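Local structure of 3-polyprenyl-4-hydroxybenzoate decarboxylase and related decarboxylases (Pelotomaculum thermopropionicum SI, 6H6V) at residues 257-262 / 294-299. The protein is a UbiD-family flavoenzyme that probably decarboxylates aromatic acids, and binds a flavin mononucleotide together with manganese and potassium ions. Residues are numbered along the deposited sequence; the frame is centred on the assembly and turned at random.
With FMN (flavin mononucleotide), chain B.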
loop_
_atom_site.group_PDB
_atom_site.type_symbol
_atom_site.label_atom_id
_atom_site.label_comp_id
_atom_site.label_asym_id
_atom_site.label_seq_id
_atom_site.Cartn_x
_atom_site.Cartn_y
_atom_site.Cartn_z
ATOM N N PHE F 257 -4.169 -37.430 -11.303
ATOM C CA PHE F 257 -4.972 -37.256 -12.514
ATOM C C PHE F 257 -4.817 -35.822 -13.011
ATOM O O PHE F 257 -4.852 -34.880 -12.211
ATOM C CB PHE F 257 -6.432 -37.539 -12.174
ATOM C CG PHE F 257 -7.372 -37.397 -13.336
ATOM C CD1 PHE F 257 -7.379 -38.341 -14.354
ATOM C CD2 PHE F 257 -8.265 -36.319 -13.407
ATOM C CE1 PHE F 257 -8.258 -38.224 -15.425
ATOM C CE2 PHE F 257 -9.145 -36.199 -14.477
ATOM C CZ PHE F 257 -9.144 -37.145 -15.485
ATOM N N GLY F 258 -4.634 -35.650 -14.317
ATOM C CA GLY F 258 -4.545 -34.317 -14.908
ATOM C C GLY F 258 -5.917 -33.655 -14.834
ATOM O O GLY F 258 -6.911 -34.215 -15.316
ATOM N N GLU F 259 -5.972 -32.473 -14.225
ATOM C CA GLU F 259 -7.234 -31.810 -13.917
ATOM C C GLU F 259 -7.469 -30.509 -14.707
ATOM O O GLU F 259 -6.637 -30.093 -15.513
ATOM C CB GLU F 259 -7.326 -31.565 -12.400
ATOM C CG GLU F 259 -8.077 -32.650 -11.629
ATOM C CD GLU F 259 -9.540 -32.861 -12.077
ATOM O OE1 GLU F 259 -10.130 -33.892 -11.641
ATOM O OE2 GLU F 259 -10.104 -32.026 -12.850
ATOM N N TYR F 260 -8.617 -29.870 -14.465
ATOM C CA TYR F 260 -9.051 -28.669 -15.191
ATOM C C TYR F 260 -8.024 -27.532 -15.345
ATOM O O TYR F 260 -8.017 -26.871 -16.394
ATOM C CB TYR F 260 -10.376 -28.121 -14.618
ATOM C CG TYR F 260 -10.244 -27.572 -13.208
ATOM C CD1 TYR F 260 -9.757 -26.271 -12.979
ATOM C CD2 TYR F 260 -10.588 -28.356 -12.100
ATOM C CE1 TYR F 260 -9.609 -25.781 -11.690
ATOM C CE2 TYR F 260 -10.450 -27.872 -10.812
ATOM C CZ TYR F 260 -9.959 -26.585 -10.602
ATOM O OH TYR F 260 -9.817 -26.104 -9.314
ATOM N N PRO F 261 -7.145 -27.303 -14.335
ATOM C CA PRO F 261 -6.247 -26.163 -14.493
ATOM C C PRO F 261 -4.912 -26.493 -15.162
ATOM O O PRO F 261 -3.956 -25.727 -15.036
ATOM C CB PRO F 261 -6.032 -25.724 -13.048
ATOM C CG PRO F 261 -6.015 -26.997 -12.287
ATOM C CD PRO F 261 -6.887 -27.983 -13.049
ATOM N N ARG F 262 -4.851 -27.609 -15.884
ATOM C CA ARG F 262 -3.638 -28.077 -16.528
ATOM C C ARG F 262 -2.540 -28.416 -15.489
ATOM O O ARG F 262 -1.371 -28.318 -15.795
ATOM C CB ARG F 262 -3.176 -27.118 -17.657
ATOM C CG ARG F 262 -4.114 -27.111 -18.881
ATOM C CD ARG F 262 -3.918 -25.976 -19.899
ATOM N NE ARG F 262 -5.216 -25.335 -20.250
ATOM C CZ ARG F 262 -5.392 -24.104 -20.769
ATOM N NH1 ARG F 262 -4.355 -23.314 -21.099
ATOM N NH2 ARG F 262 -6.638 -23.655 -20.983
ATOM N N ARG F 294 -12.205 -27.654 -23.784
ATOM C CA ARG F 294 -13.244 -26.645 -23.766
ATOM C C ARG F 294 -14.571 -27.231 -23.273
ATOM O O ARG F 294 -15.314 -26.569 -22.550
ATOM C CB ARG F 294 -13.418 -26.080 -25.173
ATOM C CG ARG F 294 -13.305 -24.592 -25.240
ATOM C CD ARG F 294 -11.894 -24.116 -24.904
ATOM N NE ARG F 294 -11.804 -22.765 -25.411
ATOM C CZ ARG F 294 -10.711 -22.036 -25.470
ATOM N NH1 ARG F 294 -9.578 -22.496 -24.978
ATOM N NH2 ARG F 294 -10.784 -20.825 -26.003
ATOM N N GLU F 295 -14.858 -28.464 -23.680
ATOM C CA GLU F 295 -16.010 -29.216 -23.189
ATOM C C GLU F 295 -15.992 -29.282 -21.658
ATOM O O GLU F 295 -16.976 -28.940 -21.004
ATOM C CB GLU F 295 -15.999 -30.630 -23.785
ATOM C CG GLU F 295 -17.198 -31.501 -23.424
ATOM C CD GLU F 295 -17.202 -32.868 -24.131
ATOM O OE1 GLU F 295 -16.115 -33.494 -24.283
ATOM O OE2 GLU F 295 -18.306 -33.322 -24.521
ATOM N N HIS F 296 -14.852 -29.701 -21.111
ATOM C CA HIS F 296 -14.647 -29.770 -19.668
ATOM C C HIS F 296 -14.834 -28.424 -18.992
ATOM O O HIS F 296 -15.574 -28.305 -18.017
ATOM C CB HIS F 296 -13.251 -30.301 -19.354
ATOM C CG HIS F 296 -13.013 -30.581 -17.901
ATOM N ND1 HIS F 296 -11.788 -30.976 -17.421
ATOM C CD2 HIS F 296 -13.817 -30.482 -16.816
ATOM C CE1 HIS F 296 -11.847 -31.135 -16.112
ATOM N NE2 HIS F 296 -13.071 -30.851 -15.720
ATOM N N LEU F 297 -14.155 -27.414 -19.509
ATOM C CA LEU F 297 -14.159 -26.106 -18.875
ATOM C C LEU F 297 -15.520 -25.426 -18.955
ATOM O O LEU F 297 -15.986 -24.887 -17.970
ATOM C CB LEU F 297 -13.050 -25.218 -19.450
ATOM C CG LEU F 297 -11.624 -25.728 -19.185
ATOM C CD1 LEU F 297 -10.590 -24.887 -19.907
ATOM C CD2 LEU F 297 -11.301 -25.770 -17.699
ATOM N N LEU F 298 -16.161 -25.468 -20.104
ATOM C CA LEU F 298 -17.447 -24.789 -20.275
ATOM C C LEU F 298 -18.611 -25.415 -19.521
ATOM O O LEU F 298 -19.575 -24.710 -19.215
ATOM C CB LEU F 298 -17.788 -24.650 -21.747
ATOM C CG LEU F 298 -16.883 -23.707 -22.519
ATOM C CD1 LEU F 298 -17.349 -23.759 -23.972
ATOM C CD2 LEU F 298 -16.945 -22.285 -21.973
ATOM N N LEU F 299 -18.538 -26.712 -19.218
ATOM C CA LEU F 299 -19.602 -27.364 -18.430
ATOM C C LEU F 299 -19.746 -26.687 -17.082
ATOM O O LEU F 299 -20.824 -26.260 -16.711
ATOM C CB LEU F 299 -19.342 -28.859 -18.230
ATOM C CG LEU F 299 -19.797 -29.766 -19.366
ATOM C CD1 LEU F 299 -19.325 -31.188 -19.074
ATOM C CD2 LEU F 299 -21.318 -29.741 -19.490
HETATM N N1 FMN B . -16.342 -33.061 -8.636
HETATM C C2 FMN B . -15.673 -33.905 -7.817
HETATM O O2 FMN B . -15.914 -33.843 -6.587
HETATM N N3 FMN B . -14.774 -34.806 -8.281
HETATM C C4 FMN B . -14.486 -34.934 -9.584
HETATM O O4 FMN B . -13.671 -35.784 -10.032
HETATM C C4A FMN B . -15.191 -34.036 -10.501
HETATM N N5 FMN B . -14.959 -34.116 -11.794
HETATM C C5A FMN B . -15.600 -33.320 -12.642
HETATM C C6 FMN B . -15.295 -33.489 -13.972
HETATM C C7 FMN B . -15.916 -32.707 -14.912
HETATM C C7M FMN B . -15.486 -33.030 -16.308
HETATM C C8 FMN B . -16.930 -31.659 -14.498
HETATM C C8M FMN B . -17.647 -30.736 -15.456
HETATM C C9 FMN B . -17.226 -31.507 -13.149
HETATM C C9A FMN B . -16.594 -32.303 -12.188
HETATM N N10 FMN B . -16.849 -32.217 -10.805
HETATM C C10 FMN B . -16.140 -33.068 -9.956
HETATM C "C1'" FMN B . -17.747 -31.218 -10.215
HETATM C "C2'" FMN B . -19.129 -31.645 -9.791
HETATM O "O2'" FMN B . -19.747 -32.615 -10.650
HETATM C "C3'" FMN B . -19.922 -30.372 -9.865
HETATM O "O3'" FMN B . -19.254 -29.319 -9.194
HETATM C "C4'" FMN B . -21.290 -30.575 -9.303
HETATM O "O4'" FMN B . -21.958 -29.314 -9.561
HETATM C "C5'" FMN B . -21.302 -31.030 -7.822
HETATM O "O5'" FMN B . -22.487 -30.508 -7.183
HETATM P P FMN B . -23.582 -31.239 -6.241
HETATM O O1P FMN B . -22.698 -31.933 -5.232
HETATM O O2P FMN B . -24.477 -30.091 -5.805
HETATM O O3P FMN B . -24.335 -32.194 -7.125
#
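The imidazole of His296 reaches across from the first turn of helix 294-315 to overlap the start of the turn at Glu259 and Tyr260. Its CG lies anti to the backbone N (chi1 -172°), which carries the ring away from the helix and into the space between this turn and the flavin. His296 CE1 rests 3.7 Å from Tyr260 CB. Glu259 OE2 stands in the plane of the ring at its edge, 3.8 Å from His296 CE1 and not hydrogen-bonded to it. From an oblique direction the methyl C7M of FMN approaches His296 CD2. Histidine suits the place because its flat ring fits between flavin and turn while ND1 accepts the backbone N-H of Ala292. With an alanine here, that N-H would probably lose its acceptor, and a gap would open between the flavin methyl and Tyr260 CB.

The two carboxylate oxygens of Glu259 divide the work: OE1 forms a salt bridge with Arg152, a flavin-binding residue, whereas Glu259 OE2 accepts the backbone N-H of Tyr260 (3.1 Å between OE2 and Tyr260 N) through its anti lone pair. One carboxylate thus ties the turn to the cofactor pocket. The type I turn from Glu259 to Arg262 is closed by Arg262 N bonding to Glu259 O. One residue on from the histidine, Leu297 supplies the apolar part, its CD2 lying 4.0 Å from Tyr260 CB, while Leu297 CD1 lies loosely at the edge of the Arg262 guanidinium, near its plane. The phenol of Tyr260 turns from the helix, its OH bonded to Asn401 and its ring in a cation-pi contact with Arg331.

The contact joins the end of strand 252-258, in the antiparallel flavin-binding sheet, to the beginning of helix 294-315, with helix 64-70 packed against Leu298 and Leu299 and a second subunit gripping Arg294 through its Glu376.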